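Local atomic coordinates of mitochondrial association factor 1 (Toxoplasma gondii, PDB entry 6BXS), a protein that belongs to a family tied to the parasite's manipulation of host mitochondria and adopts a macro-domain fold, a class whose members often bind ADP-ribose. Residues A[125-130]-A[144-149]; A[184-189]-A[235-240]; A[188-193]-A[242-247]; A[192-197]-A[248-253]; A[216-221]-A[231-236]. All blocks are in the same frame, centred on the assembly; numbering follows the deposited sequence.

Contact 1: A[125-130]-A[144-149]; sequences AYVAIV and VGATFL
Y126 and T147 form the antiparallel hydrogen-bonded pair that joins the end of strand 120-126 to the start of strand 147-152, and each uses both its N-H and its C=O. Y126 N donates to T147 O at 2.9 Å and T147 N donates back to Y126 O at 3.2 Å, both bonds somewhat bent at the hydrogen (140° and 137°). T147 O also takes a CA-H...O contact from A125 CA at 3.2 Å. A125, V127 and F148 find outside backbone partners in V109, G106 and Y169, and T147 OG1 bonds weakly with T170 OG1. Beyond V127 the chains part, and a water accepts from A128 N at 2.9 Å and donates to G145 O at 2.7 Å. G145 has a phi of 87° just before the strand, where a beta carbon would press on the preceding carbonyl, which calls for glycine. A125 CB rests against F148 CD2 at 3.6 Å on their shared sheet face. V127 CG1 touches A146 CA at 3.7 Å; helix 83-103 covers this side, and A196 of helix 179-202 meets Y126 on the other. Where the strands separate, a water thus bridges an N-H and a C=O that no longer meet directly.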
# COMPACT_ATOMS: atom_id res chain seq x y z
N ALA A 125 3.37 3.87 -11.45
CA ALA A 125 1.98 4.06 -11.06
C ALA A 125 1.07 3.12 -11.84
O ALA A 125 1.43 2.63 -12.91
CB ALA A 125 1.57 5.50 -11.26
N TYR A 126 -0.11 2.88 -11.29
CA TYR A 126 -1.05 1.91 -11.85
C TYR A 126 -2.43 2.17 -11.27
O TYR A 126 -2.58 2.33 -10.06
CB TYR A 126 -0.58 0.48 -11.55
CG TYR A 126 -1.48 -0.63 -12.05
CD1 TYR A 126 -2.67 -0.95 -11.39
CD2 TYR A 126 -1.13 -1.40 -13.15
CE1 TYR A 126 -3.48 -1.98 -11.83
CE2 TYR A 126 -1.94 -2.43 -13.60
CZ TYR A 126 -3.11 -2.71 -12.94
OH TYR A 126 -3.92 -3.74 -13.38
N VAL A 127 -3.44 2.23 -12.14
CA VAL A 127 -4.83 2.28 -11.69
C VAL A 127 -5.65 1.21 -12.41
O VAL A 127 -5.55 1.05 -13.62
CB VAL A 127 -5.48 3.66 -11.94
CG1 VAL A 127 -4.97 4.68 -10.93
CG2 VAL A 127 -5.24 4.14 -13.37
N ALA A 128 -6.45 0.49 -11.64
CA ALA A 128 -7.35 -0.51 -12.19
C ALA A 128 -8.54 0.19 -12.85
O ALA A 128 -9.04 -0.25 -13.88
CB ALA A 128 -7.82 -1.46 -11.11
N ILE A 129 -8.96 1.29 -12.24
CA ILE A 129 -10.08 2.09 -12.74
C ILE A 129 -9.74 3.57 -12.64
O ILE A 129 -9.18 4.01 -11.64
CB ILE A 129 -11.37 1.80 -11.94
CG1 ILE A 129 -11.69 0.30 -11.96
CG2 ILE A 129 -12.54 2.60 -12.52
CD1 ILE A 129 -12.87 -0.10 -11.11
N VAL A 130 -10.07 4.33 -13.68
CA VAL A 130 -9.90 5.78 -13.63
C VAL A 130 -10.71 6.33 -12.46
O VAL A 130 -11.92 6.13 -12.41
CB VAL A 130 -10.35 6.46 -14.93
CG1 VAL A 130 -10.21 7.98 -14.82
CG2 VAL A 130 -9.55 5.94 -16.12
N VAL A 144 -8.68 8.31 -5.50
CA VAL A 144 -8.89 7.00 -4.89
C VAL A 144 -8.57 5.90 -5.89
O VAL A 144 -8.91 6.01 -7.07
CB VAL A 144 -10.34 6.84 -4.41
CG1 VAL A 144 -10.61 5.41 -3.94
CG2 VAL A 144 -10.64 7.83 -3.28
N GLY A 145 -7.91 4.85 -5.41
CA GLY A 145 -7.51 3.74 -6.26
C GLY A 145 -6.16 3.97 -6.91
O GLY A 145 -5.59 3.05 -7.50
N ALA A 146 -5.65 5.19 -6.81
CA ALA A 146 -4.33 5.51 -7.33
C ALA A 146 -3.27 4.75 -6.55
O ALA A 146 -3.21 4.84 -5.33
CB ALA A 146 -4.07 7.01 -7.26
N THR A 147 -2.44 3.99 -7.27
CA THR A 147 -1.41 3.17 -6.65
C THR A 147 -0.04 3.48 -7.26
O THR A 147 0.11 3.48 -8.48
CB THR A 147 -1.71 1.67 -6.81
OG1 THR A 147 -2.99 1.38 -6.23
CG2 THR A 147 -0.64 0.83 -6.12
N PHE A 148 0.93 3.73 -6.40
CA PHE A 148 2.29 4.04 -6.82
C PHE A 148 3.27 3.03 -6.24
O PHE A 148 3.05 2.49 -5.16
CB PHE A 148 2.66 5.46 -6.40
CG PHE A 148 1.64 6.49 -6.79
CD1 PHE A 148 0.61 6.82 -5.93
CD2 PHE A 148 1.71 7.12 -8.02
CE1 PHE A 148 -0.34 7.76 -6.29
CE2 PHE A 148 0.76 8.06 -8.38
CZ PHE A 148 -0.26 8.39 -7.52
N LEU A 149 4.35 2.79 -6.97
CA LEU A 149 5.43 1.92 -6.52
C LEU A 149 6.76 2.63 -6.74
O LEU A 149 7.04 3.08 -7.85
CB LEU A 149 5.39 0.57 -7.26
CG LEU A 149 6.25 -0.57 -6.71
CD1 LEU A 149 5.70 -1.91 -7.17
CD2 LEU A 149 7.71 -0.43 -7.13
O HOH W 1 -6.65 0.96 -8.83

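Contact 2: A[184-189]-A[235-240]; sequences MAYKAT and RANAVA
The Y186 side chain is turned to a chi1 of -148°, well short of fully anti, and this lays its ring against the turn of helix 230-248 that carries A236 and N237. N237 in turn holds CG anti to its own N (chi1 173°), which sends the amide past the ring. A236 CB sits over one ring face, 4.2 Å from the centroid, as a CH-pi contact displaced toward the rim, and the N237 backbone N lies over the same face. At the far end Y186 CE1 comes to 3.4 Å from N237 CA, while the phenol OH passes N237 CB and finds its hydrogen bond outside this pair of helices, with L219 O. The two helices run in the same general direction on one side of the mixed sheet of the macro-domain fold, their axes 8.7 Å apart and crossing at -46°. Small residues permit that spacing: A240 CB fits against K187 CA at 3.7 Å and against the Y186 carbonyl O. Along the outer edge the extended K187 chain crosses V239, CE touching CG1 at 3.5 Å. A water donates to both K187 O and A240 O, at 2.8 Å in each case, and bridges the two backbones.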
# COMPACT_ATOMS: atom_id res chain seq x y z
N MET A 184 -16.87 -0.72 -4.00
CA MET A 184 -16.37 -0.68 -5.37
C MET A 184 -14.99 -0.01 -5.44
O MET A 184 -14.10 -0.49 -6.15
CB MET A 184 -17.37 0.05 -6.26
CG MET A 184 -17.29 -0.30 -7.73
SD MET A 184 -18.74 0.26 -8.64
CE MET A 184 -20.04 -0.77 -7.96
N ALA A 185 -14.82 1.09 -4.71
CA ALA A 185 -13.55 1.81 -4.68
C ALA A 185 -12.48 1.00 -3.96
O ALA A 185 -11.31 1.01 -4.35
CB ALA A 185 -13.73 3.17 -4.01
N TYR A 186 -12.88 0.29 -2.91
CA TYR A 186 -11.95 -0.52 -2.12
C TYR A 186 -11.38 -1.67 -2.95
O TYR A 186 -10.19 -1.97 -2.87
CB TYR A 186 -12.65 -1.07 -0.87
CG TYR A 186 -11.73 -1.21 0.33
CD1 TYR A 186 -10.72 -2.17 0.35
CD2 TYR A 186 -11.89 -0.40 1.45
CE1 TYR A 186 -9.89 -2.30 1.46
CE2 TYR A 186 -11.06 -0.53 2.55
CZ TYR A 186 -10.07 -1.48 2.55
OH TYR A 186 -9.25 -1.60 3.65
N LYS A 187 -12.24 -2.32 -3.73
CA LYS A 187 -11.81 -3.40 -4.60
C LYS A 187 -10.87 -2.88 -5.68
O LYS A 187 -9.85 -3.51 -5.99
CB LYS A 187 -13.01 -4.09 -5.24
CG LYS A 187 -13.91 -4.81 -4.26
CD LYS A 187 -15.23 -5.18 -4.91
CE LYS A 187 -16.19 -5.80 -3.90
NZ LYS A 187 -17.61 -5.68 -4.32
N ALA A 188 -11.22 -1.74 -6.26
CA ALA A 188 -10.39 -1.08 -7.26
C ALA A 188 -9.01 -0.76 -6.70
O ALA A 188 -8.00 -0.88 -7.39
CB ALA A 188 -11.07 0.19 -7.75
N THR A 189 -8.98 -0.35 -5.43
CA THR A 189 -7.73 -0.02 -4.76
C THR A 189 -6.85 -1.26 -4.58
O THR A 189 -5.65 -1.22 -4.83
CB THR A 189 -7.99 0.64 -3.39
OG1 THR A 189 -8.77 1.83 -3.57
CG2 THR A 189 -6.68 1.00 -2.70
N ARG A 235 -14.66 -6.30 6.10
CA ARG A 235 -15.34 -7.05 5.06
C ARG A 235 -15.00 -6.51 3.67
O ARG A 235 -14.80 -7.28 2.73
CB ARG A 235 -16.86 -7.00 5.28
CG ARG A 235 -17.33 -7.64 6.58
CD ARG A 235 -17.01 -9.12 6.63
NE ARG A 235 -17.50 -9.83 5.44
CZ ARG A 235 -16.76 -10.54 4.60
NH1 ARG A 235 -17.34 -11.13 3.56
NH2 ARG A 235 -15.45 -10.69 4.79
N ALA A 236 -14.93 -5.19 3.55
CA ALA A 236 -14.57 -4.56 2.28
C ALA A 236 -13.16 -4.98 1.87
O ALA A 236 -12.90 -5.27 0.70
CB ALA A 236 -14.66 -3.05 2.40
N ASN A 237 -12.25 -4.98 2.83
CA ASN A 237 -10.87 -5.39 2.59
C ASN A 237 -10.77 -6.87 2.23
O ASN A 237 -10.08 -7.24 1.29
CB ASN A 237 -10.00 -5.10 3.81
CG ASN A 237 -8.60 -5.64 3.68
OD1 ASN A 237 -7.77 -5.09 2.95
ND2 ASN A 237 -8.31 -6.74 4.38
N ALA A 238 -11.47 -7.71 2.99
CA ALA A 238 -11.45 -9.15 2.75
C ALA A 238 -11.94 -9.48 1.35
O ALA A 238 -11.29 -10.23 0.62
CB ALA A 238 -12.30 -9.87 3.79
N VAL A 239 -13.08 -8.93 0.97
CA VAL A 239 -13.66 -9.17 -0.35
C VAL A 239 -12.77 -8.60 -1.45
O VAL A 239 -12.65 -9.19 -2.53
CB VAL A 239 -15.08 -8.57 -0.45
CG1 VAL A 239 -15.59 -8.61 -1.88
CG2 VAL A 239 -16.03 -9.32 0.47
N ALA A 240 -12.14 -7.46 -1.19
CA ALA A 240 -11.24 -6.85 -2.16
C ALA A 240 -10.01 -7.71 -2.37
O ALA A 240 -9.51 -7.85 -3.49
CB ALA A 240 -10.84 -5.45 -1.71
O HOH W 2 -10.33 -6.29 -5.64

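Contact 3: A[188-193]-A[242-247]; sequences ATMLGI and EAAITR. With SO4 (sulfate ion), chain G.
Apolar contact between M190, L191 and A244 joins helix 179-202 to helix 230-248, which pack side by side on one side of the mixed sheet of the macro domain, their axes 8.8 Å apart at a crossing angle of -41°. A244 CB points into the interface and meets M190 CG at 3.8 Å. The M190 chain then folds back at chi2 and chi3; its end turns away from A244, and CE lies by N237. The end of L191 bends in toward A244. Its CD2 methyl lies 3.8 Å from A244 CA and 4.0 Å from R247 CB, with the leucine crossing the root of the arginine chain at about a right angle. L191 also touches A128 and F248.

No hydrogen bond crosses between the helices; polar groups bond within their own helix or lead outward. T246 OG1 donates to E242 O at 3.1 Å, and E242 OE2 bonds to S271 OG. R247 bends at chi2 (58°), which swings its guanidinium outward to a sulfate ion. Both terminal nitrogens grip one oxygen, NH1 at 2.7 Å and NH2 at 2.8 Å from O1, with the sulfur lying in the guanidinium plane off its edge; K202 NZ binds the same ion. The chemistry implies a division of labour: adhesion between the helices rests on methyl and methylene groups, and the charge of R247 is probably balanced at the surface by an anion drawn from the crystallisation liquor.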
# COMPACT_ATOMS: atom_id res chain seq x y z
N ALA A 188 -11.22 -1.74 -6.26
CA ALA A 188 -10.39 -1.08 -7.26
C ALA A 188 -9.01 -0.76 -6.70
O ALA A 188 -8.00 -0.88 -7.39
CB ALA A 188 -11.07 0.19 -7.75
N THR A 189 -8.98 -0.35 -5.43
CA THR A 189 -7.73 -0.02 -4.76
C THR A 189 -6.85 -1.26 -4.58
O THR A 189 -5.65 -1.22 -4.83
CB THR A 189 -7.99 0.64 -3.39
OG1 THR A 189 -8.77 1.83 -3.57
CG2 THR A 189 -6.68 1.00 -2.70
N MET A 190 -7.46 -2.35 -4.12
CA MET A 190 -6.71 -3.59 -3.91
C MET A 190 -6.21 -4.15 -5.23
O MET A 190 -5.11 -4.70 -5.29
CB MET A 190 -7.58 -4.63 -3.19
CG MET A 190 -6.79 -5.81 -2.65
SD MET A 190 -5.51 -5.34 -1.46
CE MET A 190 -6.52 -4.68 -0.12
N LEU A 191 -7.01 -4.02 -6.28
CA LEU A 191 -6.58 -4.40 -7.62
C LEU A 191 -5.37 -3.58 -8.06
O LEU A 191 -4.48 -4.07 -8.75
CB LEU A 191 -7.71 -4.23 -8.63
CG LEU A 191 -8.82 -5.29 -8.66
CD1 LEU A 191 -9.86 -4.92 -9.71
CD2 LEU A 191 -8.27 -6.68 -8.92
N GLY A 192 -5.34 -2.31 -7.66
CA GLY A 192 -4.23 -1.43 -7.98
C GLY A 192 -2.94 -1.89 -7.33
O GLY A 192 -1.88 -1.89 -7.96
N ILE A 193 -3.03 -2.28 -6.06
CA ILE A 193 -1.87 -2.76 -5.31
C ILE A 193 -1.31 -4.05 -5.91
O ILE A 193 -0.13 -4.14 -6.22
CB ILE A 193 -2.24 -3.00 -3.84
CG1 ILE A 193 -2.66 -1.68 -3.17
CG2 ILE A 193 -1.07 -3.60 -3.07
CD1 ILE A 193 -3.51 -1.86 -1.94
N GLU A 242 -9.87 -11.02 -1.91
CA GLU A 242 -10.32 -12.22 -2.63
C GLU A 242 -10.36 -11.98 -4.13
O GLU A 242 -9.90 -12.82 -4.91
CB GLU A 242 -11.70 -12.66 -2.14
CG GLU A 242 -11.72 -13.24 -0.73
CD GLU A 242 -13.12 -13.60 -0.27
OE1 GLU A 242 -13.62 -14.68 -0.66
OE2 GLU A 242 -13.73 -12.81 0.48
N ALA A 243 -10.91 -10.84 -4.53
CA ALA A 243 -11.06 -10.51 -5.94
C ALA A 243 -9.70 -10.30 -6.60
O ALA A 243 -9.48 -10.71 -7.74
CB ALA A 243 -11.92 -9.27 -6.11
N ALA A 244 -8.79 -9.65 -5.88
CA ALA A 244 -7.46 -9.35 -6.41
C ALA A 244 -6.64 -10.62 -6.60
O ALA A 244 -5.95 -10.78 -7.61
CB ALA A 244 -6.73 -8.39 -5.48
N ILE A 245 -6.70 -11.53 -5.62
CA ILE A 245 -5.98 -12.79 -5.71
C ILE A 245 -6.52 -13.63 -6.87
O ILE A 245 -5.75 -14.23 -7.62
CB ILE A 245 -6.08 -13.59 -4.40
CG1 ILE A 245 -5.34 -12.87 -3.26
CG2 ILE A 245 -5.53 -15.00 -4.56
CD1 ILE A 245 -3.86 -12.67 -3.49
N THR A 246 -7.84 -13.67 -7.00
CA THR A 246 -8.49 -14.37 -8.10
C THR A 246 -8.07 -13.80 -9.45
O THR A 246 -7.86 -14.54 -10.41
CB THR A 246 -10.02 -14.30 -7.98
OG1 THR A 246 -10.45 -15.13 -6.88
CG2 THR A 246 -10.71 -14.79 -9.25
N ARG A 247 -7.96 -12.48 -9.52
CA ARG A 247 -7.61 -11.80 -10.76
C ARG A 247 -6.18 -12.12 -11.21
O ARG A 247 -5.97 -12.52 -12.36
CB ARG A 247 -7.78 -10.28 -10.60
CG ARG A 247 -7.11 -9.43 -11.68
CD ARG A 247 -7.59 -9.77 -13.08
NE ARG A 247 -7.18 -8.76 -14.06
CZ ARG A 247 -6.08 -8.82 -14.81
NH1 ARG A 247 -5.25 -9.85 -14.72
NH2 ARG A 247 -5.81 -7.84 -15.66
S SO4 G . -2.64 -10.30 -16.63
O1 SO4 G . -3.34 -9.04 -16.38
O2 SO4 G . -1.44 -10.04 -17.42
O3 SO4 G . -2.25 -10.90 -15.35
O4 SO4 G . -3.52 -11.21 -17.35

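Contact 4: A[192-197]-A[248-253]; sequences GIVGAV and FDPRVE. With SO4 (sulfate ion), chain D.
G195 CA lies over one face of the F248 ring, toward its rim, and the absence of a beta carbon lets the ring come this close to the helix backbone. G195 CA is 3.7 Å from the ring centroid and only 3.3 Å from F248 CZ, a close CH-pi contact. The ring comes from the last turn of helix 230-248. V194 runs antiparallel alongside it and presses CG1 on F248 CD2 at 3.5 Å; the same methyl also meets P250 CG at 4.0 Å. Further along, V197 CG1 touches V252 CG2 as the two valines cross at about a right angle.

F248, P250 and V252 belong to the turn from helix 230-248 into strand 253-256, the closing arm of a beta-alpha-beta unit whose first strand is 213-216, and this turn packs on helix 179-202 on the same side of the sheet. D249 leaves the helix with positive phi and forms a salt bridge with R19 through OD1.

Between the turn and the C-terminal end of helix 179-202, R251 and its backbone hold a sulfate ion, probably from the crystallisation liquor. R251 N reaches O4 at 2.8 Å in a nearly straight bond (169° at the hydrogen), and R251 NE shares that oxygen. R251 NH1 takes O2 at 3.1 Å in the guanidinium plane, V252 N adds a weak bond to O3, and N201 ND2 binds the same ion.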
# COMPACT_ATOMS: atom_id res chain seq x y z
N GLY A 192 -5.34 -2.31 -7.66
CA GLY A 192 -4.23 -1.43 -7.98
C GLY A 192 -2.94 -1.89 -7.33
O GLY A 192 -1.88 -1.89 -7.96
N ILE A 193 -3.03 -2.28 -6.06
CA ILE A 193 -1.87 -2.76 -5.31
C ILE A 193 -1.31 -4.05 -5.91
O ILE A 193 -0.13 -4.14 -6.22
CB ILE A 193 -2.24 -3.00 -3.84
CG1 ILE A 193 -2.66 -1.68 -3.17
CG2 ILE A 193 -1.07 -3.60 -3.07
CD1 ILE A 193 -3.51 -1.86 -1.94
N VAL A 194 -2.18 -5.05 -6.06
CA VAL A 194 -1.76 -6.35 -6.56
C VAL A 194 -1.41 -6.28 -8.04
O VAL A 194 -0.51 -6.97 -8.51
CB VAL A 194 -2.86 -7.41 -6.32
CG1 VAL A 194 -2.42 -8.78 -6.83
CG2 VAL A 194 -3.21 -7.48 -4.84
N GLY A 195 -2.14 -5.44 -8.78
CA GLY A 195 -1.88 -5.26 -10.19
C GLY A 195 -0.54 -4.57 -10.43
O GLY A 195 0.20 -4.94 -11.34
N ALA A 196 -0.25 -3.56 -9.62
CA ALA A 196 1.01 -2.84 -9.72
C ALA A 196 2.19 -3.78 -9.50
O ALA A 196 3.17 -3.75 -10.24
CB ALA A 196 1.05 -1.69 -8.73
N VAL A 197 2.09 -4.60 -8.45
CA VAL A 197 3.14 -5.56 -8.14
C VAL A 197 3.30 -6.57 -9.27
O VAL A 197 4.41 -6.83 -9.73
CB VAL A 197 2.84 -6.31 -6.83
CG1 VAL A 197 3.83 -7.45 -6.61
CG2 VAL A 197 2.87 -5.35 -5.65
N PHE A 248 -5.22 -11.94 -10.32
CA PHE A 248 -3.81 -11.98 -10.70
C PHE A 248 -3.11 -13.30 -10.34
O PHE A 248 -2.04 -13.59 -10.87
CB PHE A 248 -3.06 -10.81 -10.07
CG PHE A 248 -3.50 -9.46 -10.58
CD1 PHE A 248 -3.16 -9.05 -11.86
CD2 PHE A 248 -4.26 -8.62 -9.79
CE1 PHE A 248 -3.57 -7.82 -12.34
CE2 PHE A 248 -4.67 -7.38 -10.27
CZ PHE A 248 -4.33 -6.98 -11.54
N ASP A 249 -3.71 -14.08 -9.44
CA ASP A 249 -3.14 -15.35 -9.00
C ASP A 249 -1.65 -15.19 -8.66
O ASP A 249 -0.80 -15.89 -9.21
CB ASP A 249 -3.33 -16.43 -10.07
CG ASP A 249 -2.94 -17.82 -9.59
OD1 ASP A 249 -2.99 -18.08 -8.37
OD2 ASP A 249 -2.59 -18.67 -10.44
N PRO A 250 -1.33 -14.24 -7.76
CA PRO A 250 0.06 -13.82 -7.59
C PRO A 250 0.91 -14.74 -6.72
O PRO A 250 0.37 -15.52 -5.92
CB PRO A 250 -0.09 -12.45 -6.93
CG PRO A 250 -1.32 -12.58 -6.11
CD PRO A 250 -2.23 -13.53 -6.85
N ARG A 251 2.22 -14.64 -6.87
CA ARG A 251 3.17 -15.35 -6.02
C ARG A 251 3.47 -14.52 -4.78
O ARG A 251 3.98 -15.04 -3.78
CB ARG A 251 4.47 -15.64 -6.77
CG ARG A 251 4.29 -16.52 -8.00
CD ARG A 251 5.49 -16.40 -8.94
NE ARG A 251 5.75 -15.01 -9.31
CZ ARG A 251 6.70 -14.62 -10.16
NH1 ARG A 251 6.86 -13.33 -10.42
NH2 ARG A 251 7.49 -15.51 -10.75
N VAL A 252 3.17 -13.23 -4.84
CA VAL A 252 3.50 -12.30 -3.76
C VAL A 252 2.78 -12.72 -2.48
O VAL A 252 1.61 -13.09 -2.49
CB VAL A 252 3.13 -10.84 -4.13
CG1 VAL A 252 1.63 -10.59 -4.04
CG2 VAL A 252 3.87 -9.86 -3.23
N GLU A 253 3.52 -12.66 -1.37
CA GLU A 253 2.99 -13.01 -0.06
C GLU A 253 2.29 -11.81 0.58
O GLU A 253 2.80 -10.69 0.53
CB GLU A 253 4.14 -13.51 0.84
CG GLU A 253 3.81 -13.62 2.32
CD GLU A 253 4.99 -14.10 3.14
OE1 GLU A 253 5.49 -15.22 2.87
OE2 GLU A 253 5.44 -13.36 4.04
S SO4 D . 3.48 -11.93 -8.76
O1 SO4 D . 2.31 -11.10 -9.02
O2 SO4 D . 4.60 -11.46 -9.57
O3 SO4 D . 3.83 -11.85 -7.35
O4 SO4 D . 3.17 -13.32 -9.11

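Contact 5: A[216-221]-A[231-236]; sequences LPLLGA and HSIGRA
L218 to A221 form a type II beta turn facing the early part of helix 230-248, where L218 and G220 lie nearest to G234 and I233. The turn is closed by A221 N donating to L218 O at 3.3 Å, and G220 occupies its third position with a positive phi of 87°, a conformation natural to glycine. The helix is regular, and no hydrogen bond crosses between it and the turn.

I233 carries the contact. Its CG2 branch, anti to the backbone N, points into the turn and lies 3.5 Å from L219 O and 4.0 Å from L218 CG. The CD1 end reaches along the turn to G220 O at 3.8 Å. L218 approaches obliquely, with CG and both of its methyls around that one I233 branch, and its CD1 also comes to 4.5 Å from G234 CA, where the helix has no side chain. R225 and R228 pack on I233 from the intervening loop.

The arrangement is that of a glycine-containing loop leading from strand 213-216 into a helix of the macro-domain fold. In related macro domains a loop in this kind of position often contacts the phosphates of ADP-ribose, though no such ligand is bound here.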
# COMPACT_ATOMS: atom_id res chain seq x y z
N LEU A 216 0.66 -4.76 4.30
CA LEU A 216 -0.50 -3.87 4.17
C LEU A 216 -1.02 -3.38 5.51
O LEU A 216 -1.04 -4.13 6.49
CB LEU A 216 -1.63 -4.60 3.44
CG LEU A 216 -1.33 -5.12 2.04
CD1 LEU A 216 -2.37 -6.14 1.61
CD2 LEU A 216 -1.28 -3.97 1.06
N PRO A 217 -1.46 -2.11 5.57
CA PRO A 217 -2.28 -1.69 6.70
C PRO A 217 -3.74 -2.02 6.42
O PRO A 217 -4.04 -2.50 5.33
CB PRO A 217 -2.06 -0.18 6.74
CG PRO A 217 -1.87 0.18 5.31
CD PRO A 217 -1.13 -0.98 4.68
N LEU A 218 -4.63 -1.77 7.37
CA LEU A 218 -6.06 -1.82 7.08
C LEU A 218 -6.45 -0.50 6.43
O LEU A 218 -6.66 0.50 7.12
CB LEU A 218 -6.88 -2.07 8.34
CG LEU A 218 -8.40 -2.11 8.11
CD1 LEU A 218 -8.81 -3.38 7.38
CD2 LEU A 218 -9.14 -1.98 9.43
N LEU A 219 -6.52 -0.50 5.10
CA LEU A 219 -6.79 0.72 4.35
C LEU A 219 -8.16 1.29 4.69
O LEU A 219 -9.12 0.56 4.93
CB LEU A 219 -6.69 0.44 2.85
CG LEU A 219 -5.28 0.12 2.36
CD1 LEU A 219 -5.31 -0.57 1.01
CD2 LEU A 219 -4.45 1.40 2.29
N GLY A 220 -8.25 2.62 4.72
CA GLY A 220 -9.49 3.30 5.02
C GLY A 220 -9.71 3.50 6.51
O GLY A 220 -10.67 4.15 6.92
N ALA A 221 -8.82 2.93 7.32
CA ALA A 221 -8.92 3.06 8.78
C ALA A 221 -8.36 4.41 9.24
O ALA A 221 -7.98 5.24 8.43
CB ALA A 221 -8.18 1.92 9.46
N HIS A 231 -16.06 -2.90 11.19
CA HIS A 231 -16.48 -4.19 10.67
C HIS A 231 -16.71 -4.13 9.16
O HIS A 231 -16.27 -5.01 8.42
CB HIS A 231 -17.76 -4.67 11.37
CG HIS A 231 -18.36 -5.89 10.74
ND1 HIS A 231 -19.31 -5.83 9.75
CD2 HIS A 231 -18.13 -7.21 10.96
CE1 HIS A 231 -19.65 -7.05 9.39
NE2 HIS A 231 -18.95 -7.91 10.11
N SER A 232 -17.40 -3.09 8.71
CA SER A 232 -17.70 -2.93 7.29
C SER A 232 -16.42 -2.76 6.48
O SER A 232 -16.39 -3.06 5.29
CB SER A 232 -18.61 -1.72 7.07
OG SER A 232 -17.96 -0.52 7.42
N ILE A 233 -15.36 -2.28 7.13
CA ILE A 233 -14.08 -2.05 6.46
C ILE A 233 -13.29 -3.35 6.37
O ILE A 233 -12.59 -3.59 5.38
CB ILE A 233 -13.26 -0.98 7.20
CG1 ILE A 233 -14.00 0.36 7.13
CG2 ILE A 233 -11.86 -0.87 6.59
CD1 ILE A 233 -13.26 1.54 7.74
N GLY A 234 -13.39 -4.19 7.40
CA GLY A 234 -12.76 -5.50 7.38
C GLY A 234 -13.34 -6.36 6.27
O GLY A 234 -12.61 -7.06 5.57
N ARG A 235 -14.66 -6.30 6.10
CA ARG A 235 -15.34 -7.05 5.06
C ARG A 235 -15.00 -6.51 3.67
O ARG A 235 -14.80 -7.28 2.73
CB ARG A 235 -16.86 -7.00 5.28
CG ARG A 235 -17.33 -7.64 6.58
CD ARG A 235 -17.01 -9.12 6.63
NE ARG A 235 -17.50 -9.83 5.44
CZ ARG A 235 -16.76 -10.54 4.60
NH1 ARG A 235 -17.34 -11.13 3.56
NH2 ARG A 235 -15.45 -10.69 4.79
N ALA A 236 -14.93 -5.19 3.55
CA ALA A 236 -14.57 -4.56 2.28
C ALA A 236 -13.16 -4.98 1.87
O ALA A 236 -12.90 -5.27 0.70
CB ALA A 236 -14.66 -3.05 2.40

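In the fold
Contacts 2, 3 and 4 follow helix 179-202 in order along its length, first beside helix 230-248 and then against the turn that ends it. Contact 5 lies near the start of that second helix and touches contact 2 through Y186. Contact 1 packs from the sheet side, with T147 OG1 close to G192 and G145 CA to T189 OG1; it does not touch contact 5. Contacts 1, 2, 4 and 5 are buried, and contact 3 only partly. Backbone hydrogen bonds join the segments only in contact 1. The others rely on apolar packing, to which contact 2 adds a CH-pi contact and a water between backbones and contact 4 a CH-pi contact on glycine; sulfate-binding arginines edge contacts 3 and 4.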